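Local atomic coordinates of putative glutathione S-transferase (Sinorhizobium meliloti, PDB entry 4MDC), a protein that probably transfers glutathione to electrophilic substrates as a homodimeric glutathione S-transferase. Residues Arg39-Glu44 with Glu91-Thr96; Lys172-Leu177 with Pro182-Asp187. One frame throughout, in Å; residues are numbered along the deposited sequence.

Interaction 1 of 2, residues Arg39-Glu44 with Glu91-Thr96; sequences RLILSE and EYLDET
Leu93 reaches from helix 86-96 to helix 33-44 and touches Ile41 and Leu42 there. Its CD1 does most of the work. Leu93 CD1 lies 3.8 Å from Leu42 CD2 and 3.9 Å from Ile41 CG2. The other methyl, CD2 of Leu93, adds a looser touch on Leu42 CD2 at 4.1 Å. The side chains of Leu42 and Leu93 cross at about a right angle. Ile41 meets Leu93 with its short branch, because CG2 stands anti to the backbone N and CG1 beside it (chi1 -58°). All three residues are buried, and no hydrogen bond joins the two segments. The backbones stay well apart: CA of Ile41 and CA of Leu93 are 8.1 Å from each other. Mainly methyl groups bridge that gap, and the shared surface is small, 126 Å².

Farther along helix 86-96 the surroundings are more polar, and Glu95 and Thr96 are partly exposed; Tyr92 is buried against the second subunit. There Thr96 OG1 donates to Tyr92 O at 2.9 Å, from above the carbonyl plane. The same OG1 lies over one face of the Tyr92 ring, toward its rim. Glu95 forms salt bridges with Arg114 and Arg118 of the second subunit, and the Tyr92 ring meets Phe112 of that subunit, so this side takes part in the dimer interface.

Both helices belong to the thioredoxin-like N-terminal domain of the glutathione transferase fold. Ile41 also packs on Tyr191 and Leu194 of helix 191-205, while Arg39 touches strand 25-28 and Leu40 touches helix 231-235.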
loop_
_atom_site.group_PDB
_atom_site.type_symbol
_atom_site.label_atom_id
_atom_site.label_comp_id
_atom_site.label_asym_id
_atom_site.label_seq_id
_atom_site.Cartn_x
_atom_site.Cartn_y
_atom_site.Cartn_z
ATOM N N ARG B 39 -8.590 13.681 4.759
ATOM C CA ARG B 39 -9.265 14.908 5.075
ATOM C C ARG B 39 -10.038 15.488 3.894
ATOM O O ARG B 39 -11.142 16.035 4.065
ATOM C CB ARG B 39 -8.285 15.945 5.633
ATOM C CG ARG B 39 -7.845 15.632 7.050
ATOM C CD ARG B 39 -6.613 16.439 7.424
ATOM N NE ARG B 39 -6.905 17.853 7.575
ATOM C CZ ARG B 39 -5.971 18.777 7.786
ATOM N NH1 ARG B 39 -4.672 18.449 7.771
ATOM N NH2 ARG B 39 -6.337 20.057 7.947
ATOM N N LEU B 40 -9.426 15.458 2.713
ATOM C CA LEU B 40 -10.053 15.969 1.534
ATOM C C LEU B 40 -11.306 15.208 1.187
ATOM O O LEU B 40 -12.330 15.836 0.813
ATOM C CB LEU B 40 -9.089 15.987 0.344
ATOM C CG LEU B 40 -7.936 16.991 0.382
ATOM C CD1 LEU B 40 -6.940 16.703 -0.742
ATOM C CD2 LEU B 40 -8.457 18.412 0.278
ATOM N N ILE B 41 -11.254 13.891 1.297
ATOM C CA ILE B 41 -12.460 13.106 1.082
ATOM C C ILE B 41 -13.592 13.472 2.051
ATOM O O ILE B 41 -14.738 13.725 1.630
ATOM C CB ILE B 41 -12.213 11.585 1.176
ATOM C CG1 ILE B 41 -11.149 11.159 0.161
ATOM C CG2 ILE B 41 -13.526 10.884 0.971
ATOM C CD1 ILE B 41 -10.614 9.781 0.476
ATOM N N LEU B 42 -13.237 13.558 3.325
ATOM C CA LEU B 42 -14.197 13.912 4.374
ATOM C C LEU B 42 -14.813 15.295 4.102
ATOM O O LEU B 42 -16.038 15.414 4.175
ATOM C CB LEU B 42 -13.561 13.812 5.742
ATOM C CG LEU B 42 -13.150 12.430 6.246
ATOM C CD1 LEU B 42 -12.188 12.509 7.428
ATOM C CD2 LEU B 42 -14.395 11.645 6.639
ATOM N N SER B 43 -14.004 16.301 3.739
ATOM C CA SER B 43 -14.538 17.618 3.365
ATOM C C SER B 43 -15.417 17.631 2.115
ATOM O O SER B 43 -16.478 18.251 2.114
ATOM C CB SER B 43 -13.430 18.679 3.183
ATOM O OG SER B 43 -12.731 18.768 4.358
ATOM N N GLU B 44 -14.989 16.940 1.062
ATOM C CA GLU B 44 -15.748 16.859 -0.189
ATOM C C GLU B 44 -17.129 16.265 0.071
ATOM O O GLU B 44 -18.103 16.667 -0.540
ATOM C CB GLU B 44 -14.998 15.988 -1.251
ATOM C CG GLU B 44 -13.771 16.644 -1.890
ATOM C CD GLU B 44 -14.080 17.752 -2.901
ATOM O OE1 GLU B 44 -15.106 17.653 -3.598
ATOM O OE2 GLU B 44 -13.284 18.752 -3.028
ATOM N N GLU B 91 -11.889 3.426 0.973
ATOM C CA GLU B 91 -12.828 2.385 0.490
ATOM C C GLU B 91 -14.060 2.377 1.396
ATOM O O GLU B 91 -15.183 2.320 0.924
ATOM C CB GLU B 91 -12.162 0.986 0.445
ATOM C CG GLU B 91 -10.987 0.900 -0.555
ATOM C CD GLU B 91 -11.376 1.091 -2.018
ATOM O OE1 GLU B 91 -12.575 0.840 -2.377
ATOM O OE2 GLU B 91 -10.469 1.418 -2.830
ATOM N N TYR B 92 -13.803 2.427 2.692
ATOM C CA TYR B 92 -14.868 2.476 3.709
ATOM C C TYR B 92 -15.802 3.672 3.495
ATOM O O TYR B 92 -17.033 3.504 3.509
ATOM C CB TYR B 92 -14.286 2.516 5.129
ATOM C CG TYR B 92 -15.308 2.672 6.233
ATOM C CD1 TYR B 92 -16.041 1.591 6.701
ATOM C CD2 TYR B 92 -15.577 3.940 6.777
ATOM C CE1 TYR B 92 -16.983 1.727 7.695
ATOM C CE2 TYR B 92 -16.532 4.088 7.764
ATOM C CZ TYR B 92 -17.245 2.989 8.228
ATOM O OH TYR B 92 -18.178 3.075 9.225
ATOM N N LEU B 93 -15.205 4.847 3.267
ATOM C CA LEU B 93 -15.986 6.035 2.965
ATOM C C LEU B 93 -16.786 5.937 1.672
ATOM O O LEU B 93 -17.920 6.434 1.624
ATOM C CB LEU B 93 -15.136 7.310 2.971
ATOM C CG LEU B 93 -14.562 7.652 4.340
ATOM C CD1 LEU B 93 -13.594 8.807 4.248
ATOM C CD2 LEU B 93 -15.628 7.942 5.371
ATOM N N ASP B 94 -16.266 5.280 0.632
ATOM C CA ASP B 94 -17.059 5.039 -0.550
ATOM C C ASP B 94 -18.270 4.153 -0.229
ATOM O O ASP B 94 -19.392 4.407 -0.704
ATOM C CB ASP B 94 -16.282 4.397 -1.710
ATOM C CG ASP B 94 -17.089 4.383 -3.003
ATOM O OD1 ASP B 94 -17.404 5.456 -3.555
ATOM O OD2 ASP B 94 -17.469 3.264 -3.478
ATOM N N GLU B 95 -18.032 3.134 0.577
ATOM C CA GLU B 95 -19.065 2.124 0.903
ATOM C C GLU B 95 -20.199 2.620 1.803
ATOM O O GLU B 95 -21.316 2.153 1.711
ATOM C CB GLU B 95 -18.413 0.894 1.549
ATOM C CG GLU B 95 -17.508 0.168 0.586
ATOM C CD GLU B 95 -16.608 -0.883 1.238
ATOM O OE1 GLU B 95 -16.893 -1.301 2.380
ATOM O OE2 GLU B 95 -15.586 -1.226 0.634
ATOM N N THR B 96 -19.894 3.591 2.668
ATOM C CA THR B 96 -20.809 4.016 3.724
ATOM C C THR B 96 -21.290 5.438 3.616
ATOM O O THR B 96 -22.137 5.838 4.415
ATOM C CB THR B 96 -20.151 3.912 5.111
ATOM O OG1 THR B 96 -18.985 4.735 5.182
ATOM C CG2 THR B 96 -19.779 2.437 5.415
#

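Interaction 2 of 2, residues Lys172-Leu177 with Pro182-Asp187; sequences KYLSWL and PWLAGD
The two methyls of Leu184 meet the buried side of helix 167-180, at Leu174 and Leu177. The apolar contacts centre on CD1 of Leu174, which is 3.6 Å from Leu184 CD1 and 3.8 Å from Leu184 CD2. The CG of Leu174 stands anti to the backbone N (chi1 178°), which carries this branch toward the loop. Leu177 offers its CB to Leu184 CD2 at 4.0 Å. The helix and loop backbones come close here, with CA of Leu177 and CA of Leu184 5.5 Å apart.

The segment 182-187 is part of the loop that links helix 167-180 to helix 191-205 in the all-helical C-terminal domain of the glutathione transferase fold. Residues Trp183 to Gly186 form a type I beta turn, and Leu184 occupies its second position.

The hydrogen bonds of the loop stay within it or run to other elements. Gly186 N donates to Trp183 O at 3.1 Å and closes the turn. Trp183 N donates back to Gly186 O at 2.9 Å. Asp193 OD1 accepts from Leu184 N, which ties the turn to helix 191-205.

Among aromatic contacts, Leu177 CD1 sits over the rim of one face of the Tyr173 ring, and Trp183 makes a cation-pi contact with Arg223.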
loop_
_atom_site.group_PDB
_atom_site.type_symbol
_atom_site.label_atom_id
_atom_site.label_comp_id
_atom_site.label_asym_id
_atom_site.label_seq_id
_atom_site.Cartn_x
_atom_site.Cartn_y
_atom_site.Cartn_z
ATOM N N LYS B 172 6.912 15.183 -13.531
ATOM C CA LYS B 172 6.774 14.979 -14.953
ATOM C C LYS B 172 5.641 13.975 -15.278
ATOM O O LYS B 172 4.917 14.152 -16.255
ATOM C CB LYS B 172 8.076 14.559 -15.597
ATOM C CG LYS B 172 9.054 15.734 -15.688
ATOM C CD LYS B 172 8.713 16.581 -16.913
ATOM C CE LYS B 172 9.429 17.910 -16.902
ATOM N NZ LYS B 172 9.076 18.728 -18.084
ATOM N N TYR B 173 5.465 12.994 -14.415
ATOM C CA TYR B 173 4.387 12.000 -14.625
ATOM C C TYR B 173 3.066 12.703 -14.412
ATOM O O TYR B 173 2.117 12.573 -15.178
ATOM C CB TYR B 173 4.527 10.817 -13.674
ATOM C CG TYR B 173 3.509 9.697 -13.957
ATOM C CD1 TYR B 173 3.335 9.219 -15.239
ATOM C CD2 TYR B 173 2.736 9.168 -12.952
ATOM C CE1 TYR B 173 2.434 8.156 -15.502
ATOM C CE2 TYR B 173 1.862 8.124 -13.209
ATOM C CZ TYR B 173 1.701 7.643 -14.458
ATOM O OH TYR B 173 0.761 6.633 -14.655
ATOM N N LEU B 174 3.010 13.494 -13.346
ATOM C CA LEU B 174 1.826 14.302 -13.073
ATOM C C LEU B 174 1.470 15.288 -14.205
ATOM O O LEU B 174 0.319 15.432 -14.557
ATOM C CB LEU B 174 2.028 15.088 -11.772
ATOM C CG LEU B 174 0.949 16.027 -11.321
ATOM C CD1 LEU B 174 -0.364 15.300 -11.068
ATOM C CD2 LEU B 174 1.365 16.729 -10.064
ATOM N N SER B 175 2.478 16.015 -14.693
ATOM C CA SER B 175 2.292 16.882 -15.879
ATOM C C SER B 175 1.743 16.079 -17.060
ATOM O O SER B 175 0.880 16.569 -17.793
ATOM C CB SER B 175 3.582 17.561 -16.271
ATOM O OG SER B 175 3.896 18.581 -15.302
ATOM N N TRP B 176 2.278 14.895 -17.253
ATOM C CA TRP B 176 1.826 14.072 -18.380
ATOM C C TRP B 176 0.346 13.694 -18.215
ATOM O O TRP B 176 -0.454 13.813 -19.191
ATOM C CB TRP B 176 2.672 12.834 -18.585
ATOM C CG TRP B 176 2.140 12.000 -19.724
ATOM C CD1 TRP B 176 2.254 12.266 -21.081
ATOM C CD2 TRP B 176 1.370 10.786 -19.629
ATOM N NE1 TRP B 176 1.597 11.290 -21.796
ATOM C CE2 TRP B 176 1.033 10.394 -20.936
ATOM C CE3 TRP B 176 0.909 10.030 -18.576
ATOM C CZ2 TRP B 176 0.288 9.234 -21.211
ATOM C CZ3 TRP B 176 0.161 8.859 -18.847
ATOM C CH2 TRP B 176 -0.128 8.472 -20.155
ATOM N N LEU B 177 -0.013 13.231 -17.034
ATOM C CA LEU B 177 -1.393 12.856 -16.721
ATOM C C LEU B 177 -2.317 14.052 -16.895
ATOM O O LEU B 177 -3.349 13.968 -17.547
ATOM C CB LEU B 177 -1.520 12.286 -15.319
ATOM C CG LEU B 177 -0.849 10.944 -15.024
ATOM C CD1 LEU B 177 -0.734 10.708 -13.538
ATOM C CD2 LEU B 177 -1.643 9.797 -15.680
ATOM N N PRO B 182 -8.749 15.107 -18.699
ATOM C CA PRO B 182 -9.366 16.244 -18.019
ATOM C C PRO B 182 -9.081 16.271 -16.525
ATOM O O PRO B 182 -8.916 17.361 -15.957
ATOM C CB PRO B 182 -10.877 16.117 -18.283
ATOM C CG PRO B 182 -10.997 15.109 -19.372
ATOM C CD PRO B 182 -9.736 14.276 -19.405
ATOM N N TRP B 183 -9.043 15.092 -15.904
ATOM C CA TRP B 183 -8.615 14.927 -14.497
ATOM C C TRP B 183 -7.638 13.713 -14.507
ATOM O O TRP B 183 -7.534 13.041 -15.546
ATOM C CB TRP B 183 -9.808 14.653 -13.602
ATOM C CG TRP B 183 -10.813 15.755 -13.584
ATOM C CD1 TRP B 183 -11.859 15.923 -14.468
ATOM C CD2 TRP B 183 -10.846 16.875 -12.687
ATOM N NE1 TRP B 183 -12.548 17.065 -14.135
ATOM C CE2 TRP B 183 -11.939 17.671 -13.051
ATOM C CE3 TRP B 183 -10.065 17.265 -11.592
ATOM C CZ2 TRP B 183 -12.279 18.854 -12.337
ATOM C CZ3 TRP B 183 -10.387 18.442 -10.900
ATOM C CH2 TRP B 183 -11.480 19.225 -11.281
ATOM N N LEU B 184 -6.949 13.412 -13.413
ATOM C CA LEU B 184 -5.827 12.456 -13.499
ATOM C C LEU B 184 -6.235 11.040 -13.915
ATOM O O LEU B 184 -5.523 10.456 -14.688
ATOM C CB LEU B 184 -5.011 12.381 -12.247
ATOM C CG LEU B 184 -4.341 13.660 -11.746
ATOM C CD1 LEU B 184 -3.384 13.337 -10.598
ATOM C CD2 LEU B 184 -3.674 14.506 -12.840
ATOM N N ALA B 185 -7.417 10.617 -13.510
ATOM C CA ALA B 185 -7.922 9.274 -13.828
ATOM C C ALA B 185 -8.822 9.208 -15.011
ATOM O O ALA B 185 -9.298 8.104 -15.378
ATOM C CB ALA B 185 -8.680 8.701 -12.648
ATOM N N GLY B 186 -9.108 10.340 -15.640
ATOM C CA GLY B 186 -10.078 10.354 -16.708
ATOM C C GLY B 186 -11.001 11.561 -16.681
ATOM O O GLY B 186 -10.557 12.707 -16.446
ATOM N N ASP B 187 -12.286 11.301 -16.911
ATOM C CA ASP B 187 -13.205 12.361 -17.267
ATOM C C ASP B 187 -13.849 13.114 -16.074
ATOM O O ASP B 187 -14.480 14.129 -16.271
ATOM C CB ASP B 187 -14.240 11.821 -18.262
ATOM C CG ASP B 187 -13.603 11.420 -19.605
ATOM O OD1 ASP B 187 -12.411 11.736 -19.893
ATOM O OD2 ASP B 187 -14.329 10.847 -20.439
#

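Overall arrangement
Both contacts are buried and apolar, and neither has a hydrogen bond across its segments. Interaction 1 joins two helices of the N-terminal domain that are distant in sequence. Interaction 2 is local: it folds a loop back on the helix before it, in the C-terminal domain. Their centres are 22 Å apart and they do not touch. Helix 191-205 is a common neighbour: it meets Ile41 of interaction 1 and both Leu174 and Leu184 of interaction 2. The polar surroundings differ. Near interaction 1, Glu95 pairs with arginines of the second subunit; around interaction 2 they are mainly hydrogen bonds within the chain, several to loop backbone atoms.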